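PDB 4Y9J: protein ACDH-11, isoform b from Caenorhabditis elegans, which belongs to the acyl-CoA dehydrogenase family of flavoproteins, and binds flavin-adenine dinucleotide in a four-chain assembly. Local coordinates for residues A532-A544 and V557-D569. Sequence-based numbering, arbitrary orientation.
Sequences ARIYSGALLIDHA and VAYRYCCEQPLID
Tyr561 fits as a knob into a hole made by Arg533, Ser536, Gly537 and Leu540, locking together an antiparallel helical hairpin in the C-terminal, acyl-CoA dehydrogenase-like helical region. The axes of helices 532-544 and 557-563 come within 8.8 Å and cross at -160°. With CG anti to the backbone N (chi1 -170°), the Tyr561 ring reaches across to the first helix. Leu540 meets it at about a right angle, CD1 lying 3.4 Å from Tyr561 CG, while the carbonyl oxygen of Arg533 sits in plane at the ring edge. Gln565 NE2 lies over the centre of one ring face and bonds to Tyr561 O. The helices also pack closely at Gly537, whose CA, with no side chain, lies 3.6 Å from Cys562 SG; next along, Ala558 CB lies 3.9 Å from Leu540 CB. Helix 486-512 touches this side through Ser491, against both Ile541 and Cys562.

Past the end of helix 557-563 the contact turns polar and opens toward solvent at Pro566 and Asp569. The Arg533 chain, bent at chi3 (-63°), brings NE to 2.8 Å from Leu567 O, above the carbonyl plane; NH2 adds a weak bond to the same oxygen. Pro566 O lies over one guanidinium face without bonding. At the guanidinium edge, in its plane, a water accepts from Arg533 NH2 at 2.9 Å and donates to Asp569 O.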
loop_
_atom_site.group_PDB
_atom_site.type_symbol
_atom_site.label_atom_id
_atom_site.label_comp_id
_atom_site.label_asym_id
_atom_site.label_seq_id
_atom_site.Cartn_x
_atom_site.Cartn_y
_atom_site.Cartn_z
ATOM N N ALA B 532 12.731 4.720 -43.562
ATOM C CA ALA B 532 12.982 3.582 -42.706
ATOM C C ALA B 532 12.783 2.306 -43.481
ATOM O O ALA B 532 13.599 1.436 -43.436
ATOM C CB ALA B 532 12.072 3.604 -41.489
ATOM N N ARG B 533 11.691 2.199 -44.238
ATOM C CA ARG B 533 11.371 0.946 -44.911
ATOM C C ARG B 533 12.293 0.657 -46.094
ATOM O O ARG B 533 12.597 -0.498 -46.359
ATOM C CB ARG B 533 9.933 0.960 -45.366
ATOM C CG ARG B 533 8.976 0.986 -44.182
ATOM C CD ARG B 533 7.502 1.035 -44.527
ATOM N NE ARG B 533 7.118 2.257 -45.263
ATOM C CZ ARG B 533 6.093 3.094 -45.010
ATOM N NH1 ARG B 533 5.244 2.862 -43.950
ATOM N NH2 ARG B 533 5.922 4.162 -45.865
ATOM N N ILE B 534 12.643 1.687 -46.856
ATOM C CA ILE B 534 13.576 1.550 -47.966
ATOM C C ILE B 534 14.919 1.051 -47.438
ATOM O O ILE B 534 15.527 0.119 -47.997
ATOM C CB ILE B 534 13.735 2.889 -48.751
ATOM C CG1 ILE B 534 12.432 3.139 -49.549
ATOM C CG2 ILE B 534 14.952 2.851 -49.714
ATOM C CD1 ILE B 534 12.342 4.493 -50.213
ATOM N N TYR B 535 15.397 1.725 -46.410
ATOM C CA TYR B 535 16.719 1.431 -45.859
ATOM C C TYR B 535 16.699 0.012 -45.286
ATOM O O TYR B 535 17.616 -0.791 -45.558
ATOM C CB TYR B 535 17.068 2.485 -44.793
ATOM C CG TYR B 535 18.534 2.783 -44.603
ATOM C CD1 TYR B 535 19.519 1.834 -44.866
ATOM C CD2 TYR B 535 18.930 4.029 -44.072
ATOM C CE1 TYR B 535 20.893 2.152 -44.684
ATOM C CE2 TYR B 535 20.273 4.351 -43.870
ATOM C CZ TYR B 535 21.237 3.414 -44.115
ATOM O OH TYR B 535 22.528 3.751 -43.859
ATOM N N SER B 536 15.632 -0.323 -44.559
ATOM C CA SER B 536 15.530 -1.624 -43.875
ATOM C C SER B 536 15.429 -2.750 -44.931
ATOM O O SER B 536 16.070 -3.824 -44.817
ATOM C CB SER B 536 14.345 -1.680 -42.903
ATOM O OG SER B 536 14.522 -0.793 -41.808
ATOM N N GLY B 537 14.656 -2.507 -45.985
ATOM C CA GLY B 537 14.521 -3.501 -47.018
ATOM C C GLY B 537 15.823 -3.835 -47.707
ATOM O O GLY B 537 16.144 -5.013 -48.021
ATOM N N ALA B 538 16.534 -2.779 -48.064
ATOM C CA ALA B 538 17.833 -2.949 -48.750
ATOM C C ALA B 538 18.842 -3.728 -47.876
ATOM O O ALA B 538 19.624 -4.554 -48.382
ATOM C CB ALA B 538 18.401 -1.583 -49.052
ATOM N N LEU B 539 18.792 -3.462 -46.576
ATOM C CA LEU B 539 19.616 -4.164 -45.587
ATOM C C LEU B 539 19.232 -5.621 -45.514
ATOM O O LEU B 539 20.089 -6.479 -45.557
ATOM C CB LEU B 539 19.517 -3.512 -44.227
ATOM C CG LEU B 539 20.320 -2.227 -44.077
ATOM C CD1 LEU B 539 19.766 -1.460 -42.933
ATOM C CD2 LEU B 539 21.808 -2.511 -43.880
ATOM N N LEU B 540 17.933 -5.906 -45.519
ATOM C CA LEU B 540 17.458 -7.283 -45.505
ATOM C C LEU B 540 17.895 -8.048 -46.744
ATOM O O LEU B 540 18.201 -9.226 -46.678
ATOM C CB LEU B 540 15.908 -7.307 -45.377
ATOM C CG LEU B 540 15.367 -7.064 -43.969
ATOM C CD1 LEU B 540 13.877 -6.880 -44.008
ATOM C CD2 LEU B 540 15.722 -8.210 -43.040
ATOM N N ILE B 541 17.962 -7.352 -47.870
ATOM C CA ILE B 541 18.286 -7.965 -49.135
ATOM C C ILE B 541 19.764 -8.313 -49.129
ATOM O O ILE B 541 20.124 -9.398 -49.576
ATOM C CB ILE B 541 17.970 -7.055 -50.341
ATOM C CG1 ILE B 541 16.477 -7.041 -50.614
ATOM C CG2 ILE B 541 18.628 -7.560 -51.624
ATOM C CD1 ILE B 541 16.023 -5.826 -51.393
ATOM N N ASP B 542 20.572 -7.364 -48.672
ATOM C CA ASP B 542 22.005 -7.526 -48.581
ATOM C C ASP B 542 22.314 -8.679 -47.629
ATOM O O ASP B 542 23.100 -9.569 -47.932
ATOM C CB ASP B 542 22.607 -6.227 -48.087
ATOM C CG ASP B 542 24.126 -6.182 -48.204
ATOM O OD1 ASP B 542 24.682 -6.422 -49.284
ATOM O OD2 ASP B 542 24.742 -5.884 -47.174
ATOM N N HIS B 543 21.634 -8.714 -46.511
ATOM C CA HIS B 543 21.758 -9.824 -45.585
ATOM C C HIS B 543 21.398 -11.190 -46.167
ATOM O O HIS B 543 22.157 -12.149 -45.990
ATOM C CB HIS B 543 20.891 -9.541 -44.390
ATOM C CG HIS B 543 20.984 -10.563 -43.304
ATOM N ND1 HIS B 543 20.071 -11.587 -43.160
ATOM C CD2 HIS B 543 21.832 -10.667 -42.260
ATOM C CE1 HIS B 543 20.370 -12.290 -42.082
ATOM N NE2 HIS B 543 21.451 -11.765 -41.538
ATOM N N ALA B 544 20.268 -11.280 -46.875
ATOM C CA ALA B 544 19.810 -12.558 -47.452
ATOM C C ALA B 544 20.677 -13.007 -48.628
ATOM O O ALA B 544 20.707 -14.225 -48.972
ATOM C CB ALA B 544 18.363 -12.443 -47.920
ATOM N N VAL B 557 12.078 -13.472 -45.666
ATOM C CA VAL B 557 11.859 -12.253 -44.879
ATOM C C VAL B 557 12.121 -10.996 -45.738
ATOM O O VAL B 557 11.350 -10.041 -45.700
ATOM C CB VAL B 557 12.769 -12.240 -43.646
ATOM C CG1 VAL B 557 12.773 -10.876 -43.017
ATOM C CG2 VAL B 557 12.300 -13.241 -42.615
ATOM N N ALA B 558 13.193 -11.007 -46.554
ATOM C CA ALA B 558 13.478 -9.850 -47.392
ATOM C C ALA B 558 12.373 -9.654 -48.402
ATOM O O ALA B 558 11.987 -8.498 -48.672
ATOM C CB ALA B 558 14.811 -9.958 -48.071
ATOM N N TYR B 559 11.902 -10.761 -48.993
ATOM C CA TYR B 559 10.829 -10.696 -49.939
ATOM C C TYR B 559 9.540 -10.133 -49.322
ATOM O O TYR B 559 8.919 -9.213 -49.881
ATOM C CB TYR B 559 10.584 -12.075 -50.594
ATOM C CG TYR B 559 9.335 -12.073 -51.382
ATOM C CD1 TYR B 559 9.323 -11.562 -52.649
ATOM C CD2 TYR B 559 8.116 -12.457 -50.817
ATOM C CE1 TYR B 559 8.192 -11.501 -53.394
ATOM C CE2 TYR B 559 6.953 -12.393 -51.578
ATOM C CZ TYR B 559 7.019 -11.915 -52.881
ATOM O OH TYR B 559 5.906 -11.807 -53.710
ATOM N N ARG B 560 9.148 -10.673 -48.174
ATOM C CA ARG B 560 7.911 -10.198 -47.489
ATOM C C ARG B 560 8.002 -8.754 -47.036
ATOM O O ARG B 560 7.060 -7.969 -47.195
ATOM C CB ARG B 560 7.565 -11.108 -46.336
ATOM C CG ARG B 560 7.271 -12.519 -46.798
ATOM C CD ARG B 560 6.793 -13.335 -45.639
ATOM N NE ARG B 560 6.601 -14.745 -45.952
ATOM C CZ ARG B 560 6.014 -15.618 -45.138
ATOM N NH1 ARG B 560 5.502 -15.205 -44.023
ATOM N NH2 ARG B 560 5.888 -16.894 -45.467
ATOM N N TYR B 561 9.164 -8.364 -46.545
ATOM C CA TYR B 561 9.329 -6.994 -46.072
ATOM C C TYR B 561 9.212 -6.058 -47.277
ATOM O O TYR B 561 8.593 -5.010 -47.179
ATOM C CB TYR B 561 10.710 -6.808 -45.385
ATOM C CG TYR B 561 10.837 -5.486 -44.676
ATOM C CD1 TYR B 561 11.153 -4.332 -45.375
ATOM C CD2 TYR B 561 10.640 -5.395 -43.296
ATOM C CE1 TYR B 561 11.228 -3.108 -44.719
ATOM C CE2 TYR B 561 10.699 -4.177 -42.640
ATOM C CZ TYR B 561 11.021 -3.044 -43.375
ATOM O OH TYR B 561 11.064 -1.850 -42.743
ATOM N N CYS B 562 9.821 -6.429 -48.388
ATOM C CA CYS B 562 9.918 -5.503 -49.491
ATOM C C CYS B 562 8.693 -5.515 -50.414
ATOM O O CYS B 562 8.361 -4.504 -51.029
ATOM C CB CYS B 562 11.153 -5.795 -50.327
ATOM S SG CYS B 562 12.679 -5.357 -49.492
ATOM N N CYS B 563 8.087 -6.673 -50.604
ATOM C CA CYS B 563 7.090 -6.799 -51.628
ATOM C C CYS B 563 5.694 -6.883 -51.076
ATOM O O CYS B 563 4.786 -6.827 -51.844
ATOM C CB CYS B 563 7.346 -8.044 -52.449
ATOM S SG CYS B 563 8.928 -7.877 -53.341
ATOM N N GLU B 564 5.542 -7.158 -49.793
ATOM C CA GLU B 564 4.182 -7.427 -49.197
ATOM C C GLU B 564 3.645 -6.341 -48.314
ATOM O O GLU B 564 2.540 -6.467 -47.774
ATOM C CB GLU B 564 4.147 -8.747 -48.418
ATOM C CG GLU B 564 4.286 -9.955 -49.339
ATOM C CD GLU B 564 4.199 -11.308 -48.655
ATOM O OE1 GLU B 564 4.224 -11.380 -47.436
ATOM O OE2 GLU B 564 4.129 -12.337 -49.368
ATOM N N GLN B 565 4.378 -5.250 -48.199
ATOM C CA GLN B 565 3.846 -4.042 -47.596
ATOM C C GLN B 565 4.321 -2.883 -48.449
ATOM O O GLN B 565 5.354 -2.950 -49.131
ATOM C CB GLN B 565 4.310 -3.894 -46.169
ATOM C CG GLN B 565 5.807 -4.017 -46.043
ATOM C CD GLN B 565 6.273 -3.845 -44.632
ATOM O OE1 GLN B 565 5.433 -3.717 -43.671
ATOM N NE2 GLN B 565 7.593 -3.870 -44.456
ATOM N N PRO B 566 3.586 -1.805 -48.447
ATOM C CA PRO B 566 4.102 -0.699 -49.194
ATOM C C PRO B 566 5.395 -0.156 -48.548
ATOM O O PRO B 566 5.490 0.006 -47.359
ATOM C CB PRO B 566 2.940 0.311 -49.156
ATOM C CG PRO B 566 2.155 -0.046 -47.953
ATOM C CD PRO B 566 2.239 -1.543 -47.901
ATOM N N LEU B 567 6.411 0.062 -49.354
ATOM C CA LEU B 567 7.674 0.577 -48.837
ATOM C C LEU B 567 7.531 2.058 -48.792
ATOM O O LEU B 567 7.983 2.724 -47.859
ATOM C CB LEU B 567 8.851 0.154 -49.705
ATOM C CG LEU B 567 9.248 -1.318 -49.726
ATOM C CD1 LEU B 567 10.374 -1.545 -50.765
ATOM C CD2 LEU B 567 9.712 -1.752 -48.343
ATOM N N ILE B 568 6.767 2.580 -49.734
ATOM C CA ILE B 568 6.442 3.990 -49.724
ATOM C C ILE B 568 4.916 4.140 -49.613
ATOM O O ILE B 568 4.206 3.441 -50.256
ATOM C CB ILE B 568 7.025 4.720 -50.935
ATOM C CG1 ILE B 568 6.644 6.195 -50.902
ATOM C CG2 ILE B 568 6.629 4.063 -52.270
ATOM C CD1 ILE B 568 7.270 7.029 -52.010
ATOM N N ASP B 569 4.463 5.047 -48.752
ATOM C CA ASP B 569 3.054 5.383 -48.613
ATOM C C ASP B 569 2.996 6.910 -48.471
ATOM O O ASP B 569 3.052 7.458 -47.369
ATOM C CB ASP B 569 2.448 4.679 -47.408
ATOM C CG ASP B 569 0.929 4.773 -47.363
ATOM O OD1 ASP B 569 0.251 5.232 -48.291
ATOM O OD2 ASP B 569 0.426 4.401 -46.334
HETATM O O HOH W 1 4.052 6.210 -44.903
HETATM O O HOH W 2 12.313 -1.728 -40.426
#